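Local coordinates for protein chromatin structure-remodeling complex subunit RSC2 (Saccharomyces cerevisiae, PDB 4BB7) that is a component of the ATP-dependent chromatin-remodelling RSC complex, involved in transcription regulation and nucleosome positioning, and binds histone H3 through this BAH domain, at residues I45-W53 against A147-D155; W66-V77 against D198-R209. All blocks are in the same frame, centred on the assembly; numbering follows the deposited sequence.

Contact 1. Residues I45-W53 against A147-D155; sequences IVGQIFRLW and ACLPEEIRD
A single water bridges Q48 and C148: it donates to Q48 OE1 at 2.7 Å and to the backbone carbonyl O of C148 at 2.6 Å. No direct hydrogen bond joins the two segments, so this water supplies their polar link. The Q48 chain is extended, with CG anti to the backbone N (chi1 180°), and this carries the amide out from the strand to the loop. The amide nitrogen is held too: NE2 donates to the carbonyl O of G30; with water at the oxygen and a carbonyl at the nitrogen, the rotation of the amide is fixed. The amide also rests on P150, whose CD lies 3.6 Å from Q48 NE2, while I153 CD1 reaches the same nitrogen at 3.8 Å.

The apolar half of the contact is a CH-pi contact. P150 CG sits 3.7 Å from the centroid of the F50 ring and only 2° off its normal, hence squarely over the face. At the rim of that ring the C148 carbonyl O lies near the ring plane, 3.5 Å from F50 CZ, and Y92 meets the ring edge-to-face.

F50 and R51 both face N63, which makes a classic beta bulge in strand 45-54. The contact is thus a proline packed by CH-pi contact on an aromatic face at a bulged strand of the BAH domain's mixed sheet, joining it to the loop between strands 138-141 and 160-162.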
loop_
_atom_site.group_PDB
_atom_site.type_symbol
_atom_site.label_atom_id
_atom_site.label_comp_id
_atom_site.label_asym_id
_atom_site.label_seq_id
_atom_site.Cartn_x
_atom_site.Cartn_y
_atom_site.Cartn_z
ATOM N N ILE A 45 11.399 11.211 -9.522
ATOM C CA ILE A 45 11.087 9.854 -9.935
ATOM C C ILE A 45 10.256 9.915 -11.201
ATOM O O ILE A 45 9.240 10.605 -11.242
ATOM C CB ILE A 45 10.236 9.129 -8.873
ATOM C CG1 ILE A 45 10.904 9.184 -7.497
ATOM C CG2 ILE A 45 9.963 7.692 -9.293
ATOM C CD1 ILE A 45 10.042 8.615 -6.381
ATOM N N VAL A 46 10.677 9.202 -12.238
ATOM C CA VAL A 46 9.839 9.080 -13.416
ATOM C C VAL A 46 8.903 7.892 -13.233
ATOM O O VAL A 46 9.349 6.782 -12.951
ATOM C CB VAL A 46 10.665 8.901 -14.692
ATOM C CG1 VAL A 46 9.750 8.875 -15.903
ATOM C CG2 VAL A 46 11.682 10.022 -14.819
ATOM N N GLY A 47 7.604 8.135 -13.376
ATOM C CA GLY A 47 6.613 7.091 -13.194
ATOM C C GLY A 47 5.406 7.241 -14.099
ATOM O O GLY A 47 5.205 8.284 -14.720
ATOM N N GLN A 48 4.606 6.182 -14.182
ATOM C CA GLN A 48 3.351 6.221 -14.923
ATOM C C GLN A 48 2.193 5.858 -13.999
ATOM O O GLN A 48 2.266 4.876 -13.264
ATOM C CB GLN A 48 3.391 5.267 -16.118
ATOM C CG GLN A 48 2.100 5.255 -16.929
ATOM C CD GLN A 48 2.178 4.370 -18.158
ATOM O OE1 GLN A 48 2.915 3.386 -18.187
ATOM N NE2 GLN A 48 1.411 4.720 -19.182
ATOM N N ILE A 49 1.125 6.648 -14.041
ATOM C CA ILE A 49 -0.021 6.427 -13.163
ATOM C C ILE A 49 -0.870 5.208 -13.546
ATOM O O ILE A 49 -1.495 5.179 -14.604
ATOM C CB ILE A 49 -0.916 7.671 -13.104
ATOM C CG1 ILE A 49 -0.101 8.872 -12.618
ATOM C CG2 ILE A 49 -2.110 7.423 -12.196
ATOM C CD1 ILE A 49 -0.803 10.201 -12.784
ATOM N N PHE A 50 -0.893 4.206 -12.674
ATOM C CA PHE A 50 -1.681 2.999 -12.921
ATOM C C PHE A 50 -3.081 3.057 -12.310
ATOM O O PHE A 50 -4.007 2.422 -12.817
ATOM C CB PHE A 50 -0.947 1.756 -12.417
ATOM C CG PHE A 50 -0.030 1.138 -13.430
ATOM C CD1 PHE A 50 1.128 1.792 -13.831
ATOM C CD2 PHE A 50 -0.317 -0.105 -13.974
ATOM C CE1 PHE A 50 1.979 1.217 -14.765
ATOM C CE2 PHE A 50 0.526 -0.683 -14.905
ATOM C CZ PHE A 50 1.676 -0.020 -15.301
ATOM N N ARG A 51 -3.237 3.798 -11.216
ATOM C CA ARG A 51 -4.557 3.964 -10.614
ATOM C C ARG A 51 -4.600 5.103 -9.597
ATOM O O ARG A 51 -3.573 5.499 -9.048
ATOM C CB ARG A 51 -5.045 2.653 -9.981
ATOM C CG ARG A 51 -4.538 2.409 -8.578
ATOM C CD ARG A 51 -5.113 1.128 -7.991
ATOM N NE ARG A 51 -4.762 0.972 -6.581
ATOM C CZ ARG A 51 -3.672 0.350 -6.144
ATOM N NH1 ARG A 51 -2.818 -0.182 -7.013
ATOM N NH2 ARG A 51 -3.432 0.261 -4.839
ATOM N N LEU A 52 -5.802 5.621 -9.363
ATOM C CA LEU A 52 -6.019 6.725 -8.438
ATOM C C LEU A 52 -7.216 6.414 -7.548
ATOM O O LEU A 52 -8.137 5.712 -7.964
ATOM C CB LEU A 52 -6.293 8.018 -9.210
ATOM C CG LEU A 52 -5.274 8.498 -10.245
ATOM C CD1 LEU A 52 -5.967 9.308 -11.337
ATOM C CD2 LEU A 52 -4.161 9.307 -9.592
ATOM N N TRP A 53 -7.210 6.942 -6.327
ATOM C CA TRP A 53 -8.317 6.720 -5.407
ATOM C C TRP A 53 -8.243 7.646 -4.202
ATOM O O TRP A 53 -7.209 8.249 -3.931
ATOM C CB TRP A 53 -8.335 5.268 -4.935
ATOM C CG TRP A 53 -7.243 4.945 -3.966
ATOM C CD1 TRP A 53 -7.315 4.988 -2.603
ATOM C CD2 TRP A 53 -5.908 4.529 -4.283
ATOM N NE1 TRP A 53 -6.110 4.622 -2.052
ATOM C CE2 TRP A 53 -5.229 4.336 -3.062
ATOM C CE3 TRP A 53 -5.223 4.299 -5.479
ATOM C CZ2 TRP A 53 -3.899 3.924 -3.003
ATOM C CZ3 TRP A 53 -3.904 3.891 -5.419
ATOM C CH2 TRP A 53 -3.255 3.709 -4.190
ATOM N N ALA A 147 2.584 -4.476 -22.892
ATOM C CA ALA A 147 2.490 -5.300 -21.693
ATOM C C ALA A 147 3.051 -4.596 -20.456
ATOM O O ALA A 147 2.905 -5.086 -19.336
ATOM C CB ALA A 147 3.196 -6.633 -21.913
ATOM N N CYS A 148 3.689 -3.448 -20.662
ATOM C CA CYS A 148 4.253 -2.680 -19.554
ATOM C C CYS A 148 3.301 -1.585 -19.092
ATOM O O CYS A 148 3.549 -0.919 -18.088
ATOM C CB CYS A 148 5.594 -2.062 -19.955
ATOM S SG CYS A 148 6.891 -3.272 -20.309
ATOM N N LEU A 149 2.211 -1.409 -19.828
ATOM C CA LEU A 149 1.303 -0.297 -19.594
ATOM C C LEU A 149 0.136 -0.697 -18.703
ATOM O O LEU A 149 -0.076 -1.880 -18.446
ATOM C CB LEU A 149 0.779 0.223 -20.932
ATOM C CG LEU A 149 1.856 0.513 -21.980
ATOM C CD1 LEU A 149 1.223 0.901 -23.300
ATOM C CD2 LEU A 149 2.795 1.601 -21.492
ATOM N N PRO A 150 -0.621 0.296 -18.212
ATOM C CA PRO A 150 -1.860 -0.030 -17.500
ATOM C C PRO A 150 -2.855 -0.668 -18.462
ATOM O O PRO A 150 -2.914 -0.293 -19.635
ATOM C CB PRO A 150 -2.372 1.339 -17.035
ATOM C CG PRO A 150 -1.172 2.221 -17.044
ATOM C CD PRO A 150 -0.331 1.738 -18.185
ATOM N N GLU A 151 -3.623 -1.629 -17.966
ATOM C CA GLU A 151 -4.567 -2.363 -18.797
ATOM C C GLU A 151 -5.453 -1.439 -19.628
ATOM O O GLU A 151 -5.673 -1.676 -20.815
ATOM C CB GLU A 151 -5.431 -3.274 -17.925
ATOM C CG GLU A 151 -6.453 -4.080 -18.699
ATOM C CD GLU A 151 -7.367 -4.866 -17.789
ATOM O OE1 GLU A 151 -7.012 -5.049 -16.604
ATOM O OE2 GLU A 151 -8.443 -5.293 -18.256
ATOM N N GLU A 152 -5.945 -0.377 -19.000
ATOM C CA GLU A 152 -6.899 0.525 -19.640
ATOM C C GLU A 152 -6.446 1.091 -20.987
ATOM O O GLU A 152 -7.268 1.277 -21.883
ATOM C CB GLU A 152 -7.269 1.670 -18.697
ATOM N N ILE A 153 -5.152 1.372 -21.131
ATOM C CA ILE A 153 -4.647 1.972 -22.368
ATOM C C ILE A 153 -3.711 1.037 -23.131
ATOM O O ILE A 153 -3.053 1.447 -24.088
ATOM C CB ILE A 153 -3.901 3.296 -22.098
ATOM C CG1 ILE A 153 -2.551 3.025 -21.431
ATOM C CG2 ILE A 153 -4.753 4.230 -21.250
ATOM C CD1 ILE A 153 -1.618 4.212 -21.443
ATOM N N ARG A 154 -3.663 -0.221 -22.709
ATOM C CA ARG A 154 -2.714 -1.178 -23.264
ATOM C C ARG A 154 -2.833 -1.337 -24.781
ATOM O O ARG A 154 -1.831 -1.515 -25.472
ATOM C CB ARG A 154 -2.866 -2.534 -22.572
ATOM C CG ARG A 154 -1.809 -3.536 -22.964
ATOM C CD ARG A 154 -1.905 -4.797 -22.135
ATOM N NE ARG A 154 -1.548 -4.576 -20.737
ATOM C CZ ARG A 154 -2.365 -4.808 -19.715
ATOM N NH1 ARG A 154 -3.590 -5.267 -19.935
ATOM N NH2 ARG A 154 -1.959 -4.585 -18.472
ATOM N N ASP A 155 -4.055 -1.263 -25.299
ATOM C CA ASP A 155 -4.290 -1.479 -26.724
ATOM C C ASP A 155 -4.537 -0.182 -27.491
ATOM O O ASP A 155 -4.967 -0.201 -28.645
ATOM C CB ASP A 155 -5.455 -2.449 -26.931
ATOM C CG ASP A 155 -5.121 -3.864 -26.493
ATOM O OD1 ASP A 155 -4.054 -4.378 -26.890
ATOM O OD2 ASP A 155 -5.924 -4.460 -25.749
HETATM O O HOH W 1 4.342 1.302 -17.115
#

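Contact 2. Residues W66-V77 against D198-R209; sequences WYYRPEQTVHRV and DAPPLVGAVYMR
Backbone hydrogen bonds align E71-V77 with G204-Y207. G204 N donates to E71 O at 2.7 Å, H75 N to A205 O at 3.1 Å, and V77 N to Y207 O at 2.8 Å with an N-H...O angle of 165°. The bond from Y207 N to H75 O is long and weak. CA-H...O contacts run between these bonds; in one, G204 CA comes 3.2 Å from T73 O.

Prolines meeting aromatic faces make up much of the apolar part. P200 CD lies over the six-membered ring of W66, towards its rim, 4.2 Å from the centroid, and P201 CD lies over the Y68 ring, 28° off its normal. P200 CB also touches Y68 CE1 at 3.6 Å, so this proline wedges between the two aromatic side chains. Farther along, the Y207 ring turns back over segment 66-77, with CG between its own backbone N and carbonyl carbon (chi1 62°); R76 CA then lies over one ring face. R209 CB packs on one face of the R76 guanidinium, and Y207 CE2 lies over the centre of the R209 guanidinium.

Polar side chains fix the first segment internally. Q72 OE1 accepts from R69 N at 2.8 Å, and T73 OG1 accepts from H75 ND1 while donating to P70 O; H75 NE2 is hydrogen-bonded to S173 OG.

The pairing of 75-76 with 206-207 is a short, loosely bonded parallel sheet. Beside it, F139 of strand 138-141 touches T73 and H75, whereas W66 lies between strands 45-54 and 87-96 of the larger sheet.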
loop_
_atom_site.group_PDB
_atom_site.type_symbol
_atom_site.label_atom_id
_atom_site.label_comp_id
_atom_site.label_asym_id
_atom_site.label_seq_id
_atom_site.Cartn_x
_atom_site.Cartn_y
_atom_site.Cartn_z
ATOM N N TRP A 66 7.503 2.732 -11.075
ATOM C CA TRP A 66 8.751 3.483 -11.112
ATOM C C TRP A 66 9.626 3.119 -12.301
ATOM O O TRP A 66 9.636 1.975 -12.755
ATOM C CB TRP A 66 9.540 3.283 -9.814
ATOM C CG TRP A 66 8.973 4.018 -8.638
ATOM C CD1 TRP A 66 7.922 4.888 -8.643
ATOM C CD2 TRP A 66 9.426 3.944 -7.281
ATOM N NE1 TRP A 66 7.693 5.363 -7.373
ATOM C CE2 TRP A 66 8.603 4.800 -6.519
ATOM C CE3 TRP A 66 10.449 3.240 -6.637
ATOM C CZ2 TRP A 66 8.771 4.970 -5.146
ATOM C CZ3 TRP A 66 10.615 3.412 -5.274
ATOM C CH2 TRP A 66 9.780 4.271 -4.543
ATOM N N TYR A 67 10.353 4.111 -12.802
ATOM C CA TYR A 67 11.364 3.904 -13.828
ATOM C C TYR A 67 12.661 4.553 -13.360
ATOM O O TYR A 67 12.700 5.755 -13.103
ATOM C CB TYR A 67 10.921 4.515 -15.159
ATOM C CG TYR A 67 9.824 3.746 -15.859
ATOM C CD1 TYR A 67 8.571 3.593 -15.276
ATOM C CD2 TYR A 67 10.034 3.190 -17.115
ATOM C CE1 TYR A 67 7.561 2.897 -15.915
ATOM C CE2 TYR A 67 9.029 2.494 -17.764
ATOM C CZ TYR A 67 7.797 2.350 -17.158
ATOM O OH TYR A 67 6.801 1.659 -17.801
ATOM N N TYR A 68 13.714 3.755 -13.238
ATOM C CA TYR A 68 14.987 4.248 -12.722
ATOM C C TYR A 68 15.781 5.023 -13.768
ATOM O O TYR A 68 15.609 4.823 -14.970
ATOM C CB TYR A 68 15.840 3.090 -12.196
ATOM C CG TYR A 68 15.347 2.484 -10.902
ATOM C CD1 TYR A 68 14.318 3.077 -10.179
ATOM C CD2 TYR A 68 15.922 1.327 -10.393
ATOM C CE1 TYR A 68 13.869 2.527 -8.989
ATOM C CE2 TYR A 68 15.480 0.770 -9.206
ATOM C CZ TYR A 68 14.453 1.371 -8.509
ATOM O OH TYR A 68 14.011 0.818 -7.328
ATOM N N ARG A 69 16.644 5.915 -13.297
ATOM C CA ARG A 69 17.635 6.540 -14.157
ATOM C C ARG A 69 18.913 5.726 -14.000
ATOM O O ARG A 69 19.054 4.985 -13.028
ATOM C CB ARG A 69 17.880 7.990 -13.743
ATOM C CG ARG A 69 16.626 8.836 -13.605
ATOM C CD ARG A 69 16.994 10.232 -13.131
ATOM N NE ARG A 69 15.829 11.052 -12.810
ATOM C CZ ARG A 69 15.362 12.024 -13.586
ATOM N NH1 ARG A 69 15.956 12.301 -14.738
ATOM N NH2 ARG A 69 14.301 12.722 -13.209
ATOM N N PRO A 70 19.847 5.856 -14.956
ATOM C CA PRO A 70 21.083 5.062 -14.945
ATOM C C PRO A 70 21.807 5.096 -13.598
ATOM O O PRO A 70 22.168 4.044 -13.063
ATOM C CB PRO A 70 21.937 5.740 -16.018
ATOM C CG PRO A 70 20.940 6.337 -16.963
ATOM C CD PRO A 70 19.790 6.780 -16.106
ATOM N N GLU A 71 22.017 6.291 -13.058
ATOM C CA GLU A 71 22.743 6.443 -11.800
ATOM C C GLU A 71 22.080 5.679 -10.660
ATOM O O GLU A 71 22.677 5.483 -9.602
ATOM C CB GLU A 71 22.866 7.919 -11.423
ATOM C CG GLU A 71 21.531 8.631 -11.242
ATOM C CD GLU A 71 21.055 9.340 -12.505
ATOM O OE1 GLU A 71 21.480 8.951 -13.616
ATOM O OE2 GLU A 71 20.257 10.296 -12.381
ATOM N N GLN A 72 20.844 5.245 -10.880
ATOM C CA GLN A 72 20.080 4.569 -9.839
ATOM C C GLN A 72 20.123 3.048 -9.960
ATOM O O GLN A 72 19.496 2.341 -9.171
ATOM C CB GLN A 72 18.629 5.060 -9.842
ATOM C CG GLN A 72 18.463 6.502 -9.378
ATOM C CD GLN A 72 17.071 7.047 -9.633
ATOM O OE1 GLN A 72 16.404 6.666 -10.599
ATOM N NE2 GLN A 72 16.624 7.945 -8.764
ATOM N N THR A 73 20.866 2.542 -10.940
ATOM C CA THR A 73 20.930 1.098 -11.164
ATOM C C THR A 73 22.318 0.508 -10.920
ATOM O O THR A 73 23.315 1.226 -10.807
ATOM C CB THR A 73 20.492 0.718 -12.594
ATOM O OG1 THR A 73 21.296 1.427 -13.544
ATOM C CG2 THR A 73 19.025 1.051 -12.821
ATOM N N VAL A 74 22.365 -0.814 -10.836
ATOM C CA VAL A 74 23.624 -1.536 -10.781
ATOM C C VAL A 74 23.919 -2.089 -12.172
ATOM O O VAL A 74 23.105 -2.819 -12.745
ATOM C CB VAL A 74 23.558 -2.692 -9.769
ATOM C CG1 VAL A 74 24.842 -3.498 -9.798
ATOM C CG2 VAL A 74 23.290 -2.151 -8.370
ATOM N N HIS A 75 25.079 -1.734 -12.717
ATOM C CA HIS A 75 25.438 -2.140 -14.072
ATOM C C HIS A 75 26.944 -2.137 -14.314
ATOM O O HIS A 75 27.704 -1.468 -13.607
ATOM C CB HIS A 75 24.766 -1.216 -15.087
ATOM C CG HIS A 75 25.086 0.231 -14.882
ATOM N ND1 HIS A 75 24.326 1.053 -14.079
ATOM C CD2 HIS A 75 26.093 0.997 -15.363
ATOM C CE1 HIS A 75 24.845 2.268 -14.081
ATOM N NE2 HIS A 75 25.917 2.260 -14.852
ATOM N N ARG A 76 27.361 -2.892 -15.326
ATOM C CA ARG A 76 28.755 -2.921 -15.756
ATOM C C ARG A 76 29.263 -1.506 -15.994
ATOM O O ARG A 76 28.579 -0.676 -16.591
ATOM C CB ARG A 76 28.904 -3.761 -17.028
ATOM C CG ARG A 76 28.591 -5.238 -16.830
ATOM C CD ARG A 76 28.408 -5.974 -18.151
ATOM N NE ARG A 76 29.494 -5.719 -19.095
ATOM C CZ ARG A 76 29.810 -6.524 -20.106
ATOM N NH1 ARG A 76 29.134 -7.647 -20.306
ATOM N NH2 ARG A 76 30.809 -6.207 -20.914
ATOM N N VAL A 77 30.473 -1.238 -15.522
ATOM C CA VAL A 77 31.045 0.098 -15.596
ATOM C C VAL A 77 31.127 0.601 -17.037
ATOM O O VAL A 77 31.200 1.808 -17.281
ATOM C CB VAL A 77 32.446 0.122 -14.969
ATOM C CG1 VAL A 77 33.419 -0.681 -15.823
ATOM C CG2 VAL A 77 32.929 1.546 -14.804
ATOM N N ASP A 198 10.986 5.095 0.754
ATOM C CA ASP A 198 9.891 5.673 -0.016
ATOM C C ASP A 198 10.427 6.306 -1.296
ATOM O O ASP A 198 9.813 7.218 -1.844
ATOM C CB ASP A 198 9.171 6.750 0.798
ATOM C CG ASP A 198 8.819 6.290 2.193
ATOM O OD1 ASP A 198 8.599 5.075 2.382
ATOM O OD2 ASP A 198 8.760 7.147 3.102
ATOM N N ALA A 199 11.577 5.826 -1.761
ATOM C CA ALA A 199 12.234 6.408 -2.925
ATOM C C ALA A 199 13.192 5.423 -3.582
ATOM O O ALA A 199 13.670 4.494 -2.939
ATOM C CB ALA A 199 12.976 7.672 -2.525
ATOM N N PRO A 200 13.480 5.630 -4.874
ATOM C CA PRO A 200 14.474 4.812 -5.574
ATOM C C PRO A 200 15.818 4.923 -4.865
ATOM O O PRO A 200 15.966 5.785 -3.999
ATOM C CB PRO A 200 14.552 5.468 -6.957
ATOM C CG PRO A 200 13.250 6.172 -7.120
ATOM C CD PRO A 200 12.885 6.652 -5.750
ATOM N N PRO A 201 16.789 4.072 -5.228
ATOM C CA PRO A 201 18.091 4.087 -4.553
ATOM C C PRO A 201 18.752 5.460 -4.626
ATOM O O PRO A 201 18.564 6.177 -5.611
ATOM C CB PRO A 201 18.913 3.069 -5.356
ATOM C CG PRO A 201 17.904 2.180 -5.993
ATOM C CD PRO A 201 16.738 3.070 -6.306
ATOM N N LEU A 202 19.512 5.816 -3.594
ATOM C CA LEU A 202 20.258 7.070 -3.600
ATOM C C LEU A 202 21.322 7.052 -4.698
ATOM O O LEU A 202 21.628 8.083 -5.297
ATOM C CB LEU A 202 20.907 7.322 -2.236
ATOM C CG LEU A 202 21.653 8.650 -2.073
ATOM C CD1 LEU A 202 20.718 9.832 -2.306
ATOM C CD2 LEU A 202 22.305 8.745 -0.700
ATOM N N VAL A 203 21.883 5.874 -4.952
ATOM C CA VAL A 203 22.853 5.701 -6.026
ATOM C C VAL A 203 23.148 4.221 -6.250
ATOM O O VAL A 203 23.188 3.436 -5.301
ATOM C CB VAL A 203 24.169 6.456 -5.742
ATOM C CG1 VAL A 203 24.836 5.913 -4.492
ATOM C CG2 VAL A 203 25.111 6.365 -6.939
ATOM N N GLY A 204 23.342 3.846 -7.509
ATOM C CA GLY A 204 23.642 2.470 -7.854
ATOM C C GLY A 204 25.133 2.202 -7.805
ATOM O O GLY A 204 25.902 3.028 -7.314
ATOM N N ALA A 205 25.546 1.048 -8.317
ATOM C CA ALA A 205 26.955 0.674 -8.306
ATOM C C ALA A 205 27.410 0.196 -9.676
ATOM O O ALA A 205 26.589 -0.142 -10.533
ATOM C CB ALA A 205 27.214 -0.399 -7.261
ATOM N N VAL A 206 28.724 0.168 -9.873
ATOM C CA VAL A 206 29.296 -0.331 -11.116
ATOM C C VAL A 206 30.355 -1.388 -10.836
ATOM O O VAL A 206 31.043 -1.337 -9.817
ATOM C CB VAL A 206 29.909 0.803 -11.955
ATOM C CG1 VAL A 206 28.829 1.765 -12.418
ATOM C CG2 VAL A 206 30.972 1.534 -11.159
ATOM N N TYR A 207 30.476 -2.351 -11.744
ATOM C CA TYR A 207 31.463 -3.411 -11.606
ATOM C C TYR A 207 32.096 -3.772 -12.953
ATOM O O TYR A 207 31.662 -3.297 -14.000
ATOM C CB TYR A 207 30.831 -4.642 -10.958
ATOM C CG TYR A 207 29.703 -5.252 -11.756
ATOM C CD1 TYR A 207 28.458 -4.642 -11.813
ATOM C CD2 TYR A 207 29.880 -6.446 -12.443
ATOM C CE1 TYR A 207 27.421 -5.198 -12.535
ATOM C CE2 TYR A 207 28.847 -7.013 -13.167
ATOM C CZ TYR A 207 27.621 -6.381 -13.209
ATOM O OH TYR A 207 26.590 -6.934 -13.931
ATOM N N MET A 208 33.122 -4.615 -12.918
ATOM C CA MET A 208 33.867 -4.959 -14.127
ATOM C C MET A 208 33.456 -6.324 -14.682
ATOM O O MET A 208 33.031 -7.209 -13.942
ATOM C CB MET A 208 35.376 -4.923 -13.849
ATOM C CG MET A 208 36.228 -4.458 -15.031
ATOM S SD MET A 208 37.979 -4.226 -14.632
ATOM C CE MET A 208 37.901 -2.826 -13.519
ATOM N N ARG A 209 33.583 -6.486 -15.994
ATOM C CA ARG A 209 33.268 -7.751 -16.647
ATOM C C ARG A 209 34.066 -7.901 -17.936
ATOM O O ARG A 209 34.378 -6.911 -18.598
ATOM C CB ARG A 209 31.767 -7.843 -16.948
ATOM C CG ARG A 209 30.905 -8.255 -15.763
ATOM C CD ARG A 209 31.234 -9.673 -15.303
ATOM N NE ARG A 209 30.487 -10.060 -14.108
ATOM C CZ ARG A 209 30.891 -9.826 -12.862
ATOM N NH1 ARG A 209 32.039 -9.202 -12.639
ATOM N NH2 ARG A 209 30.145 -10.215 -11.837
HETATM O O HOH W 2 24.226 -5.609 -14.062
#

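How the contacts relate
The centres of contacts 1 and 2 are about 23 Å apart, but segment 45-53 and the start of segment 66-77 (residues 66-68) lie on the neighbouring antiparallel strands 45-54 and 60-68 of the six-stranded mixed sheet. Direct evidence of continuity is V46 O, 2.9 Å from Y67 N, a probable hydrogen bond, and I45 CD1, packed 3.5 Å from P200 CD. Along the chain the order is 45-53, 66-77, 147-155, 198-209, so the connections cross. Contact 1 brings a later loop to strand 45-54, while contact 2 runs from the end of strand 60-68 to the small parallel pair 75-76 with 206-207; both join later parts of the chain to the region within the BAH sequence range.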